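Local atomic coordinates of fusion DH (Streptomyces sp. MJ635-86F5, PDB entry 6K97), a protein that joins parts of a split polyketide synthase dehydratase in one engineered chain, which probably dehydrates polyketide intermediates in cremimycin biosynthesis. Residues A68-V73 and P102-T107. Numbering follows the deposited sequence.
Sequences AGTTIV and PLVLST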
loop_
_atom_site.group_PDB
_atom_site.type_symbol
_atom_site.label_atom_id
_atom_site.label_comp_id
_atom_site.label_asym_id
_atom_site.label_seq_id
_atom_site.Cartn_x
_atom_site.Cartn_y
_atom_site.Cartn_z
ATOM N N ALA A 68 -25.588 7.428 -20.869
ATOM C CA ALA A 68 -26.800 6.578 -20.982
ATOM C C ALA A 68 -27.411 6.184 -19.644
ATOM O O ALA A 68 -27.716 5.061 -19.445
ATOM C CB ALA A 68 -26.487 5.328 -21.773
ATOM N N GLY A 69 -27.571 7.132 -18.738
ATOM C CA GLY A 69 -28.156 6.884 -17.416
ATOM C C GLY A 69 -27.203 6.387 -16.339
ATOM O O GLY A 69 -27.563 6.386 -15.172
ATOM N N THR A 70 -25.990 5.938 -16.705
ATOM C CA THR A 70 -25.052 5.422 -15.719
ATOM C C THR A 70 -23.882 6.373 -15.475
ATOM O O THR A 70 -23.164 6.722 -16.395
ATOM C CB THR A 70 -24.501 4.072 -16.158
ATOM O OG1 THR A 70 -25.580 3.215 -16.427
ATOM C CG2 THR A 70 -23.621 3.443 -15.064
ATOM N N THR A 71 -23.705 6.769 -14.221
ATOM C CA THR A 71 -22.630 7.638 -13.809
ATOM C C THR A 71 -21.347 6.846 -13.584
ATOM O O THR A 71 -21.326 5.903 -12.789
ATOM C CB THR A 71 -22.988 8.362 -12.499
ATOM O OG1 THR A 71 -24.108 9.189 -12.783
ATOM C CG2 THR A 71 -21.827 9.238 -12.049
ATOM N N ILE A 72 -20.292 7.240 -14.297
ATOM C CA ILE A 72 -19.058 6.438 -14.352
ATOM C C ILE A 72 -17.888 7.352 -14.371
ATOM O O ILE A 72 -17.987 8.495 -14.861
ATOM C CB ILE A 72 -18.967 5.546 -15.606
ATOM C CG1 ILE A 72 -18.725 6.345 -16.890
ATOM C CG2 ILE A 72 -20.243 4.731 -15.805
ATOM C CD1 ILE A 72 -18.551 5.432 -18.105
ATOM N N VAL A 73 -16.787 6.875 -13.795
ATOM C CA VAL A 73 -15.617 7.697 -13.718
ATOM C C VAL A 73 -15.169 7.921 -15.130
ATOM O O VAL A 73 -15.021 6.967 -15.882
ATOM C CB VAL A 73 -14.536 6.983 -12.889
ATOM C CG1 VAL A 73 -13.195 7.712 -12.965
ATOM C CG2 VAL A 73 -14.977 6.838 -11.430
ATOM N N PRO A 102 -15.800 -0.356 -16.433
ATOM C CA PRO A 102 -15.940 0.941 -15.826
ATOM C C PRO A 102 -16.105 0.864 -14.334
ATOM O O PRO A 102 -16.326 -0.219 -13.794
ATOM C CB PRO A 102 -17.221 1.524 -16.492
ATOM C CG PRO A 102 -17.851 0.424 -17.246
ATOM C CD PRO A 102 -16.794 -0.597 -17.491
ATOM N N LEU A 103 -15.976 2.024 -13.707
ATOM C CA LEU A 103 -16.160 2.190 -12.298
ATOM C C LEU A 103 -17.411 3.014 -12.146
ATOM O O LEU A 103 -17.436 4.169 -12.521
ATOM C CB LEU A 103 -14.978 2.933 -11.715
ATOM C CG LEU A 103 -14.835 2.742 -10.212
ATOM C CD1 LEU A 103 -13.492 3.333 -9.739
ATOM C CD2 LEU A 103 -15.965 3.405 -9.529
ATOM N N VAL A 104 -18.470 2.407 -11.630
ATOM C CA VAL A 104 -19.762 3.030 -11.580
ATOM C C VAL A 104 -19.858 3.701 -10.245
ATOM O O VAL A 104 -19.489 3.117 -9.242
ATOM C CB VAL A 104 -20.865 1.978 -11.769
ATOM C CG1 VAL A 104 -22.254 2.592 -11.621
ATOM C CG2 VAL A 104 -20.723 1.343 -13.149
ATOM N N LEU A 105 -20.330 4.941 -10.221
ATOM C CA LEU A 105 -20.532 5.656 -8.956
ATOM C C LEU A 105 -22.030 5.838 -8.737
ATOM O O LEU A 105 -22.794 6.020 -9.707
ATOM C CB LEU A 105 -19.867 7.009 -8.992
ATOM C CG LEU A 105 -18.343 7.024 -9.124
ATOM C CD1 LEU A 105 -17.811 8.387 -9.509
ATOM C CD2 LEU A 105 -17.659 6.551 -7.880
ATOM N N SER A 106 -22.428 5.776 -7.469
ATOM C CA SER A 106 -23.767 6.170 -7.065
ATOM C C SER A 106 -23.722 6.814 -5.683
ATOM O O SER A 106 -22.711 6.723 -4.991
ATOM C CB SER A 106 -24.707 4.962 -7.068
ATOM O OG SER A 106 -24.530 4.184 -5.894
ATOM N N THR A 107 -24.825 7.429 -5.273
ATOM C CA THR A 107 -24.825 8.181 -4.011
ATOM C C THR A 107 -24.850 7.236 -2.836
ATOM O O THR A 107 -24.548 7.618 -1.739
ATOM C CB THR A 107 -26.011 9.158 -3.895
ATOM O OG1 THR A 107 -27.219 8.456 -4.121
ATOM C CG2 THR A 107 -25.915 10.291 -4.922
HETATM O O HOH W 1 -15.427 4.287 -15.722
#
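Ile72 and Val104 meet through an isolated beta bridge of the antiparallel, non-hydrogen-bonded kind, in the N-terminal part of this engineered fusion with its double hot-dog fold. It illustrates how the runs Thr70 to Val73 and Pro102 to Leu105, whose end-to-end directions differ by 102°, can share a single bridge. Two backbone bonds flank the pair: Leu105 N donates to Thr71 O at 2.9 Å, and Val73 N to Leu103 O at 3.1 Å.

Side chains pack on two sides of this bridge through apolar atoms. On one, Val73 CG2 is the shared point of contact: set beside its own backbone N by a chi1 of 171°, it lies 3.8 Å from Leu105 CD1 and 3.9 Å from Leu103 CB. Val73 and Leu103 also touch Phe78 of helix 75-88, whereas Leu105 packs against Leu56 and Leu62. On the other, the Thr70 side chain crosses that of Val104 at about a right angle, its methyl CG2 against CG1 at 3.8 Å. Thr71 turns its hydroxyl to Thr66 instead.

Segment 68-73 belongs to the HxxxGxxxxP motif of polyketide dehydratases; the bridge residue Ile72 is itself hydrogen-bonded through its O to ND1 of His65, the motif's histidine. A water extends the pairing by donating to Val73 O at 2.7 Å and accepting from Leu103 N at 3.1 Å.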